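Long-range contacts in paenibacillus xanthan lyase (Paenibacillus, PDB 6F2P), which cleaves xanthan by beta-elimination, probably releasing the terminal mannose of its side chains as family 8 polysaccharide lyases with this activity do: residues L654-D664 and T673-E684; I958-A969 and V1030-V1039. All blocks are in the same frame, centred on the assembly; numbering follows the deposited sequence.

Contact 1: residues L654-D664 and T673-E684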
loop_
_atom_site.group_PDB
_atom_site.type_symbol
_atom_site.label_atom_id
_atom_site.label_comp_id
_atom_site.label_asym_id
_atom_site.label_seq_id
_atom_site.Cartn_x
_atom_site.Cartn_y
_atom_site.Cartn_z
ATOM N N LEU A 654 -19.915 10.476 12.966
ATOM C CA LEU A 654 -19.992 9.476 11.905
ATOM C C LEU A 654 -20.059 8.058 12.467
ATOM O O LEU A 654 -20.417 7.106 11.762
ATOM C CB LEU A 654 -18.766 9.591 11.000
ATOM C CG LEU A 654 -18.596 10.854 10.163
ATOM C CD1 LEU A 654 -17.268 10.805 9.426
ATOM C CD2 LEU A 654 -19.741 10.959 9.185
ATOM N N ASN A 655 -19.702 7.926 13.738
ATOM C CA ASN A 655 -19.455 6.619 14.333
ATOM C C ASN A 655 -18.502 5.776 13.483
ATOM O O ASN A 655 -18.710 4.577 13.271
ATOM C CB ASN A 655 -20.774 5.904 14.625
ATOM C CG ASN A 655 -21.611 6.652 15.640
ATOM O OD1 ASN A 655 -21.145 6.937 16.751
ATOM N ND2 ASN A 655 -22.838 7.012 15.257
ATOM N N VAL A 656 -17.456 6.439 12.993
ATOM C CA VAL A 656 -16.372 5.786 12.269
ATOM C C VAL A 656 -15.135 5.777 13.155
ATOM O O VAL A 656 -14.756 6.811 13.713
ATOM C CB VAL A 656 -16.039 6.525 10.969
ATOM C CG1 VAL A 656 -14.726 6.010 10.386
ATOM C CG2 VAL A 656 -17.173 6.380 9.968
ATOM N N THR A 657 -14.520 4.610 13.305
ATOM C CA THR A 657 -13.318 4.494 14.119
ATOM C C THR A 657 -12.172 4.002 13.254
ATOM O O THR A 657 -12.348 3.105 12.438
ATOM C CB THR A 657 -13.518 3.503 15.285
ATOM O OG1 THR A 657 -14.742 3.798 15.981
ATOM C CG2 THR A 657 -12.354 3.571 16.246
ATOM N N GLY A 658 -11.000 4.607 13.417
ATOM C CA GLY A 658 -9.803 4.141 12.740
ATOM C C GLY A 658 -8.781 3.692 13.769
ATOM O O GLY A 658 -8.601 4.346 14.805
ATOM N N ILE A 659 -8.117 2.569 13.504
ATOM C CA ILE A 659 -7.101 2.058 14.416
ATOM C C ILE A 659 -5.874 1.524 13.689
ATOM O O ILE A 659 -6.002 0.735 12.758
ATOM C CB ILE A 659 -7.630 0.886 15.243
ATOM C CG1 ILE A 659 -8.981 1.222 15.886
ATOM C CG2 ILE A 659 -6.586 0.468 16.278
ATOM C CD1 ILE A 659 -9.613 0.058 16.627
ATOM N N ASN A 660 -4.686 1.941 14.124
ATOM C CA ASN A 660 -3.453 1.311 13.675
ATOM C C ASN A 660 -2.841 0.444 14.783
ATOM O O ASN A 660 -2.593 0.922 15.890
ATOM C CB ASN A 660 -2.445 2.354 13.194
ATOM C CG ASN A 660 -2.873 3.045 11.898
ATOM O OD1 ASN A 660 -3.597 2.471 11.081
ATOM N ND2 ASN A 660 -2.411 4.284 11.705
ATOM N N PHE A 661 -2.618 -0.833 14.478
ATOM C CA PHE A 661 -1.976 -1.772 15.393
ATOM C C PHE A 661 -0.509 -1.981 15.009
ATOM O O PHE A 661 -0.208 -2.417 13.892
ATOM C CB PHE A 661 -2.687 -3.123 15.342
ATOM C CG PHE A 661 -4.059 -3.123 15.953
ATOM C CD1 PHE A 661 -4.223 -3.288 17.319
ATOM C CD2 PHE A 661 -5.187 -2.989 15.162
ATOM C CE1 PHE A 661 -5.491 -3.304 17.893
ATOM C CE2 PHE A 661 -6.453 -3.007 15.725
ATOM C CZ PHE A 661 -6.603 -3.167 17.092
ATOM N N TRP A 662 0.396 -1.701 15.943
ATOM C CA TRP A 662 1.833 -1.678 15.652
ATOM C C TRP A 662 2.598 -2.975 15.927
ATOM O O TRP A 662 3.728 -3.139 15.460
ATOM C CB TRP A 662 2.502 -0.525 16.404
ATOM C CG TRP A 662 2.060 0.813 15.917
ATOM C CD1 TRP A 662 1.282 1.712 16.582
ATOM C CD2 TRP A 662 2.356 1.403 14.645
ATOM N NE1 TRP A 662 1.077 2.827 15.807
ATOM C CE2 TRP A 662 1.729 2.663 14.613
ATOM C CE3 TRP A 662 3.100 0.991 13.534
ATOM C CZ2 TRP A 662 1.819 3.514 13.512
ATOM C CZ3 TRP A 662 3.189 1.837 12.444
ATOM C CH2 TRP A 662 2.548 3.082 12.439
ATOM N N ASN A 663 1.997 -3.891 16.683
ATOM C CA ASN A 663 2.710 -5.089 17.112
ATOM C C ASN A 663 2.072 -6.386 16.633
ATOM O O ASN A 663 0.864 -6.450 16.393
ATOM C CB ASN A 663 2.848 -5.113 18.635
ATOM C CG ASN A 663 3.559 -3.887 19.177
ATOM O OD1 ASN A 663 3.030 -3.188 20.038
ATOM N ND2 ASN A 663 4.764 -3.622 18.679
ATOM N N ASP A 664 2.890 -7.422 16.497
ATOM C CA ASP A 664 2.376 -8.728 16.125
ATOM C C ASP A 664 2.035 -9.565 17.364
ATOM O O ASP A 664 2.386 -10.744 17.456
ATOM C CB ASP A 664 3.369 -9.465 15.218
ATOM C CG ASP A 664 3.264 -9.041 13.761
ATOM O OD1 ASP A 664 2.209 -8.500 13.359
ATOM O OD2 ASP A 664 4.236 -9.271 13.009
ATOM N N THR A 673 -9.906 -6.059 18.777
ATOM C CA THR A 673 -8.694 -6.770 19.123
ATOM C C THR A 673 -8.068 -7.286 17.836
ATOM O O THR A 673 -8.772 -7.813 16.971
ATOM C CB THR A 673 -8.981 -7.956 20.076
ATOM O OG1 THR A 673 -9.500 -7.468 21.325
ATOM C CG2 THR A 673 -7.714 -8.750 20.338
ATOM N N SER A 674 -6.754 -7.103 17.701
ATOM C CA SER A 674 -5.998 -7.673 16.589
ATOM C C SER A 674 -4.782 -8.405 17.116
ATOM O O SER A 674 -4.150 -7.965 18.078
ATOM C CB SER A 674 -5.554 -6.593 15.600
ATOM O OG SER A 674 -4.686 -7.135 14.614
ATOM N N ASN A 675 -4.451 -9.524 16.481
ATOM C CA ASN A 675 -3.284 -10.296 16.882
ATOM C C ASN A 675 -2.097 -10.039 15.960
ATOM O O ASN A 675 -1.066 -10.688 16.081
ATOM C CB ASN A 675 -3.609 -11.792 16.914
ATOM C CG ASN A 675 -3.745 -12.394 15.523
ATOM O OD1 ASN A 675 -4.106 -11.706 14.571
ATOM N ND2 ASN A 675 -3.457 -13.683 15.404
ATOM N N ARG A 676 -2.251 -9.099 15.033
ATOM C CA ARG A 676 -1.197 -8.786 14.069
ATOM C C ARG A 676 -1.145 -7.292 13.773
ATOM O O ARG A 676 -2.139 -6.588 13.950
ATOM C CB ARG A 676 -1.429 -9.543 12.758
ATOM C CG ARG A 676 -1.238 -11.059 12.843
ATOM C CD ARG A 676 0.222 -11.441 13.074
ATOM N NE ARG A 676 0.408 -12.890 13.136
ATOM C CZ ARG A 676 0.257 -13.632 14.235
ATOM N NH1 ARG A 676 -0.092 -13.074 15.391
ATOM N NH2 ARG A 676 0.454 -14.946 14.179
ATOM N N LYS A 677 0.010 -6.809 13.328
ATOM C CA LYS A 677 0.093 -5.468 12.762
ATOM C C LYS A 677 -1.027 -5.314 11.742
ATOM O O LYS A 677 -1.242 -6.200 10.916
ATOM C CB LYS A 677 1.445 -5.243 12.077
ATOM C CG LYS A 677 2.637 -5.368 13.001
ATOM C CD LYS A 677 3.944 -5.439 12.221
ATOM C CE LYS A 677 5.128 -5.637 13.154
ATOM N NZ LYS A 677 6.411 -5.400 12.455
ATOM N N ALA A 678 -1.746 -4.201 11.804
ATOM C CA ALA A 678 -2.907 -4.030 10.947
ATOM C C ALA A 678 -3.382 -2.598 10.954
ATOM O O ALA A 678 -3.187 -1.872 11.925
ATOM C CB ALA A 678 -4.020 -4.934 11.420
ATOM N N SER A 679 -4.016 -2.185 9.871
ATOM C CA SER A 679 -4.747 -0.936 9.879
ATOM C C SER A 679 -6.227 -1.303 9.779
ATOM O O SER A 679 -6.621 -2.102 8.931
ATOM C CB SER A 679 -4.318 -0.061 8.715
ATOM O OG SER A 679 -4.931 1.209 8.800
ATOM N N VAL A 680 -7.043 -0.754 10.670
ATOM C CA VAL A 680 -8.433 -1.175 10.779
ATOM C C VAL A 680 -9.356 0.030 10.858
ATOM O O VAL A 680 -9.021 1.026 11.502
ATOM C CB VAL A 680 -8.630 -2.039 12.033
ATOM C CG1 VAL A 680 -10.075 -2.491 12.172
ATOM C CG2 VAL A 680 -7.683 -3.225 11.993
ATOM N N MET A 681 -10.505 -0.046 10.190
ATOM C CA MET A 681 -11.509 1.006 10.291
ATOM C C MET A 681 -12.905 0.405 10.446
ATOM O O MET A 681 -13.248 -0.550 9.756
ATOM C CB MET A 681 -11.429 1.955 9.092
ATOM C CG MET A 681 -12.433 3.097 9.128
ATOM S SD MET A 681 -11.961 4.519 8.107
ATOM C CE MET A 681 -10.753 5.274 9.185
ATOM N N THR A 682 -13.694 0.948 11.373
ATOM C CA THR A 682 -15.049 0.458 11.624
ATOM C C THR A 682 -16.103 1.531 11.353
ATOM O O THR A 682 -15.878 2.719 11.586
ATOM C CB THR A 682 -15.219 -0.051 13.079
ATOM O OG1 THR A 682 -15.132 1.051 13.995
ATOM C CG2 THR A 682 -14.151 -1.102 13.433
ATOM N N LYS A 683 -17.249 1.101 10.838
ATOM C CA LYS A 683 -18.417 1.966 10.704
ATOM C C LYS A 683 -19.626 1.299 11.368
ATOM O O LYS A 683 -20.014 0.184 10.998
ATOM C CB LYS A 683 -18.707 2.257 9.231
ATOM C CG LYS A 683 -20.080 2.849 8.959
ATOM C CD LYS A 683 -20.174 4.314 9.356
ATOM C CE LYS A 683 -21.641 4.767 9.465
ATOM N NZ LYS A 683 -21.814 6.245 9.247
ATOM N N GLU A 684 -20.200 1.970 12.363
ATOM C CA GLU A 684 -21.373 1.454 13.060
ATOM C C GLU A 684 -22.642 2.256 12.757
ATOM O O GLU A 684 -22.619 3.481 12.670
ATOM C CB GLU A 684 -21.135 1.419 14.570
ATOM C CG GLU A 684 -22.363 0.988 15.361
ATOM C CD GLU A 684 -22.064 0.669 16.816
ATOM O OE1 GLU A 684 -20.944 0.971 17.292
ATOM O OE2 GLU A 684 -22.962 0.115 17.482
HETATM O O HOH W 1 -17.128 2.973 14.463
HETATM O O HOH W 2 -2.004 -5.670 17.285
#
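Ser674 sets its CB over the centre of one face of the Phe661 ring, 3.6 Å from the centroid, while Ile659 CG2 covers the opposite face nearer the rim. It is a CH-pi contact between the two sheets of a beta-sandwich: Ser674 belongs to one, whereas Phe661 lies in the strand that pairs antiparallel with 678-684 in the other. Ser674 OG reaches forward to Arg676 O (2.7 Å), on a lone pair in the carbonyl plane. At the turn, Lys677 N meets Asp664 OD1 at 2.8 Å in an almost straight bond (174°), and the side chains of Asp664 and Lys677 cross at about a right angle. From Ala678 onward paired backbone bonds take over. Ser679 OG donates to Asn660 OD1 (2.9 Å), and Asn660 ND2 continues to Ser485, so the amide is held at both ends. Val680 CG2 reaches the edge of the Phe661 ring at CE2 (3.9 Å), on the sandwich side. Met681, on the other face, brings SD to Val656 CG1 (3.9 Å), with strands 457-462 and 466-474 beyond. Thr682 and Thr657 lie side by side, their hydroxyls sharing a water that also donates to Asn655 O. Lys683 bends at CB-CG (chi2 75°), which carries NZ to Leu654 O, 3.0 Å away in the carbonyl plane. Glu684 N closes the ladder on Asn655 O. The chemistry thus implies two differently used faces: one meets the partner sheet through an aromatic ring, the other carries a fixed amide toward the neighbouring super-sandwich domain.

Contact 2: residues I958-A969 and V1030-V1039. With CA (calcium ion), chain G.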
loop_
_atom_site.group_PDB
_atom_site.type_symbol
_atom_site.label_atom_id
_atom_site.label_comp_id
_atom_site.label_asym_id
_atom_site.label_seq_id
_atom_site.Cartn_x
_atom_site.Cartn_y
_atom_site.Cartn_z
ATOM N N ILE A 958 -13.410 -33.330 24.225
ATOM C CA ILE A 958 -13.650 -33.809 22.869
ATOM C C ILE A 958 -14.385 -35.138 22.933
ATOM O O ILE A 958 -14.014 -36.014 23.715
ATOM C CB ILE A 958 -12.316 -34.055 22.112
ATOM C CG1 ILE A 958 -11.404 -32.830 22.175
ATOM C CG2 ILE A 958 -12.578 -34.460 20.668
ATOM C CD1 ILE A 958 -10.114 -32.991 21.389
ATOM N N SER A 959 -15.420 -35.298 22.114
ATOM C CA SER A 959 -16.060 -36.602 21.973
ATOM C C SER A 959 -15.017 -37.642 21.573
ATOM O O SER A 959 -14.100 -37.351 20.796
ATOM C CB SER A 959 -17.181 -36.553 20.936
ATOM O OG SER A 959 -18.234 -35.710 21.372
ATOM N N GLY A 960 -15.138 -38.845 22.125
ATOM C CA GLY A 960 -14.193 -39.898 21.809
ATOM C C GLY A 960 -14.152 -41.010 22.832
ATOM O O GLY A 960 -15.051 -41.135 23.665
ATOM N N THR A 961 -13.099 -41.819 22.765
ATOM C CA THR A 961 -12.953 -42.955 23.662
ATOM C C THR A 961 -12.042 -42.607 24.833
ATOM O O THR A 961 -10.933 -42.101 24.644
ATOM C CB THR A 961 -12.403 -44.178 22.917
ATOM O OG1 THR A 961 -13.262 -44.477 21.811
ATOM C CG2 THR A 961 -12.342 -45.380 23.835
ATOM N N TYR A 962 -12.515 -42.883 26.043
ATOM C CA TYR A 962 -11.782 -42.525 27.250
ATOM C C TYR A 962 -11.663 -43.668 28.247
ATOM O O TYR A 962 -12.669 -44.264 28.647
ATOM C CB TYR A 962 -12.473 -41.374 27.964
ATOM C CG TYR A 962 -12.344 -40.040 27.296
ATOM C CD1 TYR A 962 -13.240 -39.648 26.314
ATOM C CD2 TYR A 962 -11.341 -39.155 27.666
ATOM C CE1 TYR A 962 -13.132 -38.418 25.708
ATOM C CE2 TYR A 962 -11.227 -37.921 27.069
ATOM C CZ TYR A 962 -12.125 -37.557 26.091
ATOM O OH TYR A 962 -12.015 -36.325 25.498
ATOM N N GLN A 963 -10.431 -43.945 28.666
ATOM C CA GLN A 963 -10.169 -44.835 29.789
ATOM C C GLN A 963 -10.607 -44.188 31.101
ATOM O O GLN A 963 -10.255 -43.043 31.390
ATOM C CB GLN A 963 -8.688 -45.195 29.844
ATOM C CG GLN A 963 -8.243 -46.021 28.663
ATOM C CD GLN A 963 -6.814 -46.487 28.788
ATOM O OE1 GLN A 963 -5.989 -45.834 29.429
ATOM N NE2 GLN A 963 -6.511 -47.632 28.182
ATOM N N VAL A 964 -11.383 -44.925 31.889
ATOM C CA VAL A 964 -11.892 -44.410 33.158
ATOM C C VAL A 964 -11.121 -44.993 34.351
ATOM O O VAL A 964 -11.206 -46.192 34.628
ATOM C CB VAL A 964 -13.407 -44.693 33.300
ATOM C CG1 VAL A 964 -13.912 -44.270 34.664
ATOM C CG2 VAL A 964 -14.186 -43.990 32.197
ATOM N N TYR A 965 -10.356 -44.143 35.039
ATOM C CA TYR A 965 -9.607 -44.562 36.228
ATOM C C TYR A 965 -10.244 -44.060 37.515
ATOM O O TYR A 965 -10.989 -43.084 37.511
ATOM C CB TYR A 965 -8.166 -44.064 36.180
ATOM C CG TYR A 965 -7.349 -44.612 35.041
ATOM C CD1 TYR A 965 -7.422 -44.046 33.777
ATOM C CD2 TYR A 965 -6.489 -45.684 35.232
ATOM C CE1 TYR A 965 -6.676 -44.539 32.731
ATOM C CE2 TYR A 965 -5.733 -46.184 34.189
ATOM C CZ TYR A 965 -5.832 -45.603 32.939
ATOM O OH TYR A 965 -5.085 -46.081 31.887
ATOM N N MET A 966 -9.940 -44.734 38.620
ATOM C CA MET A 966 -10.370 -44.277 39.938
ATOM C C MET A 966 -9.325 -44.584 41.013
ATOM O O MET A 966 -8.666 -45.630 40.991
ATOM C CB MET A 966 -11.723 -44.877 40.315
ATOM C CG MET A 966 -12.213 -44.440 41.687
ATOM S SD MET A 966 -13.764 -45.193 42.206
ATOM C CE MET A 966 -14.941 -44.389 41.118
ATOM N N MET A 967 -9.166 -43.651 41.941
ATOM C CA MET A 967 -8.258 -43.827 43.060
ATOM C C MET A 967 -9.066 -43.760 44.344
ATOM O O MET A 967 -10.115 -43.113 44.385
ATOM C CB MET A 967 -7.204 -42.726 43.044
ATOM C CG MET A 967 -6.162 -42.822 44.140
ATOM S SD MET A 967 -4.900 -41.568 43.903
ATOM C CE MET A 967 -4.232 -42.074 42.319
ATOM N N TRP A 968 -8.590 -44.438 45.385
ATOM C CA TRP A 968 -9.257 -44.410 46.681
ATOM C C TRP A 968 -8.286 -44.725 47.820
ATOM O O TRP A 968 -7.137 -45.112 47.585
ATOM C CB TRP A 968 -10.441 -45.386 46.699
ATOM C CG TRP A 968 -10.070 -46.789 46.303
ATOM C CD1 TRP A 968 -9.285 -47.660 47.003
ATOM C CD2 TRP A 968 -10.474 -47.481 45.115
ATOM N NE1 TRP A 968 -9.171 -48.850 46.326
ATOM C CE2 TRP A 968 -9.893 -48.768 45.163
ATOM C CE3 TRP A 968 -11.270 -47.140 44.016
ATOM C CZ2 TRP A 968 -10.082 -49.712 44.155
ATOM C CZ3 TRP A 968 -11.456 -48.079 43.012
ATOM C CH2 TRP A 968 -10.865 -49.351 43.091
ATOM N N ALA A 969 -8.770 -44.564 49.050
ATOM C CA ALA A 969 -7.994 -44.868 50.251
ATOM C C ALA A 969 -8.230 -46.294 50.770
ATOM O O ALA A 969 -9.279 -46.590 51.347
ATOM C CB ALA A 969 -8.284 -43.844 51.336
ATOM N N VAL A 1030 -15.353 -45.547 50.332
ATOM C CA VAL A 1030 -14.544 -44.346 50.117
ATOM C C VAL A 1030 -14.784 -43.732 48.735
ATOM O O VAL A 1030 -14.887 -44.446 47.738
ATOM C CB VAL A 1030 -13.026 -44.652 50.300
ATOM C CG1 VAL A 1030 -12.156 -43.526 49.756
ATOM C CG2 VAL A 1030 -12.707 -44.926 51.765
ATOM N N ALA A 1031 -14.886 -42.406 48.687
ATOM C CA ALA A 1031 -14.956 -41.665 47.427
ATOM C C ALA A 1031 -13.789 -40.681 47.350
ATOM O O ALA A 1031 -13.607 -39.867 48.255
ATOM C CB ALA A 1031 -16.289 -40.925 47.310
ATOM N N ASP A 1032 -13.004 -40.750 46.276
ATOM C CA ASP A 1032 -11.798 -39.929 46.157
ATOM C C ASP A 1032 -11.718 -39.174 44.822
ATOM O O ASP A 1032 -12.100 -38.003 44.741
ATOM C CB ASP A 1032 -10.548 -40.794 46.372
ATOM C CG ASP A 1032 -9.274 -39.978 46.491
ATOM O OD1 ASP A 1032 -9.351 -38.780 46.841
ATOM O OD2 ASP A 1032 -8.186 -40.546 46.245
ATOM N N ALA A 1033 -11.224 -39.842 43.781
ATOM C CA ALA A 1033 -11.057 -39.199 42.478
ATOM C C ALA A 1033 -11.169 -40.141 41.266
ATOM O O ALA A 1033 -10.833 -41.331 41.340
ATOM C CB ALA A 1033 -9.736 -38.428 42.432
ATOM N N VAL A 1034 -11.650 -39.581 40.155
ATOM C CA VAL A 1034 -11.689 -40.273 38.872
ATOM C C VAL A 1034 -10.845 -39.527 37.834
ATOM O O VAL A 1034 -10.573 -38.333 37.984
ATOM C CB VAL A 1034 -13.131 -40.415 38.344
ATOM C CG1 VAL A 1034 -14.017 -41.069 39.393
ATOM C CG2 VAL A 1034 -13.689 -39.059 37.954
ATOM N N LYS A 1035 -10.427 -40.234 36.788
ATOM C CA LYS A 1035 -9.654 -39.620 35.708
ATOM C C LYS A 1035 -9.956 -40.258 34.360
ATOM O O LYS A 1035 -9.778 -41.460 34.172
ATOM C CB LYS A 1035 -8.147 -39.682 35.982
ATOM C CG LYS A 1035 -7.311 -39.003 34.909
ATOM C CD LYS A 1035 -5.855 -38.815 35.326
ATOM C CE LYS A 1035 -5.093 -40.127 35.380
ATOM N NZ LYS A 1035 -3.616 -39.907 35.495
ATOM N N LEU A 1036 -10.421 -39.444 33.423
ATOM C CA LEU A 1036 -10.650 -39.910 32.067
ATOM C C LEU A 1036 -9.413 -39.602 31.229
ATOM O O LEU A 1036 -8.912 -38.474 31.223
ATOM C CB LEU A 1036 -11.897 -39.251 31.463
ATOM C CG LEU A 1036 -13.267 -39.883 31.753
ATOM C CD1 LEU A 1036 -13.513 -40.026 33.239
ATOM C CD2 LEU A 1036 -14.381 -39.071 31.111
ATOM N N VAL A 1037 -8.904 -40.614 30.541
ATOM C CA VAL A 1037 -7.764 -40.419 29.666
ATOM C C VAL A 1037 -8.138 -40.825 28.253
ATOM O O VAL A 1037 -8.552 -41.959 28.016
ATOM C CB VAL A 1037 -6.563 -41.245 30.115
ATOM C CG1 VAL A 1037 -5.341 -40.865 29.283
ATOM C CG2 VAL A 1037 -6.302 -41.030 31.601
ATOM N N LYS A 1038 -7.994 -39.898 27.315
ATOM C CA LYS A 1038 -8.399 -40.157 25.941
ATOM C C LYS A 1038 -7.512 -41.205 25.255
ATOM O O LYS A 1038 -6.300 -41.238 25.449
ATOM C CB LYS A 1038 -8.457 -38.854 25.135
ATOM C CG LYS A 1038 -9.128 -39.018 23.781
ATOM C CD LYS A 1038 -9.706 -37.723 23.241
ATOM C CE LYS A 1038 -10.304 -37.955 21.864
ATOM N NZ LYS A 1038 -9.265 -38.498 20.934
ATOM N N VAL A 1039 -8.144 -42.080 24.478
ATOM C CA VAL A 1039 -7.430 -43.072 23.678
ATOM C C VAL A 1039 -7.973 -43.091 22.247
ATOM O O VAL A 1039 -9.186 -43.031 22.033
ATOM C CB VAL A 1039 -7.511 -44.507 24.283
ATOM C CG1 VAL A 1039 -6.646 -44.622 25.520
ATOM C CG2 VAL A 1039 -8.939 -44.878 24.610
HETATM CA CA CA G . -9.533 -36.318 47.274
HETATM O O HOH W 3 -12.851 -43.325 44.813
#
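Tyr962 lays one face of its ring against the aliphatic part of Lys1038, whose CG makes a CH-pi contact 4.3 Å from the centroid. The two strands run antiparallel in a beta-sandwich consistent with the galactose-binding-like, jelly-roll fold of this clan. The directions of strands 960-967 and 1033-1039 differ by 144°, a marked twist, and backbone bonds such as Tyr965 N to Lys1035 O (2.9 Å) still join them through the middle. The tightly packed part is the buried face of Tyr962, Val964, Met966, Val1034 and Leu1036. Val964 and Leu1036 stand side by side, and Met966 CE lies 3.9 Å from Val1034 CG1; Ile1018 and Ile1020 of the opposing sheet close over these four. Leu1036 CB touches Tyr962 CD2 (3.8 Å), and Tyr962 OH donates to a lone pair of Ile958 O (2.7 Å), which lies in the ring plane, helping to hold the ring's rotation. With an alanine in place of Tyr962, Ile958 O would probably lose this donor, and a gap would be likely to open beside Leu1036 and the Lys1038 chain. The other face is the solvent side from Thr961 to Tyr965 and from Lys1035 to Val1039, buried only toward Met967 and Ala1033. There Val1037 CG2 rests against Tyr965 CE1 at 3.7 Å, Val1039 CG1 packs against CG and CD of Gln963, and Tyr965 OH donates to Gln963 OE1 from above the carbonyl plane. Lys1035 makes a cation-pi contact with Trp1002. Beyond Ala1033 a water donates to Met967 O and accepts from Asp1032 N. In a site completed by Asp910, Asn911, Tyr933 and Asp936, Asp1032 OD1 binds the calcium ion at 2.5 Å.

Contacts 1 and 2 illustrate how one pairing scheme, antiparallel strands within a sandwich, serves separate modules of a long chain. They follow one another in sequence, and between them come the further strands of the first sandwich, a second one that holds two calcium sites, and the opening strands of the third. Their centres lie 46 Å apart and their nearest atoms about 21 Å, so neither touches the other. The centre of contact 1 is about 16 Å from the centre of the chain, that of contact 2 about 55 Å. Calcium enters both differently: contact 2 supplies a ligand, whereas contact 1 adjoins a site indirectly, since Leu654 N bonds to Glu651, one of its ligands.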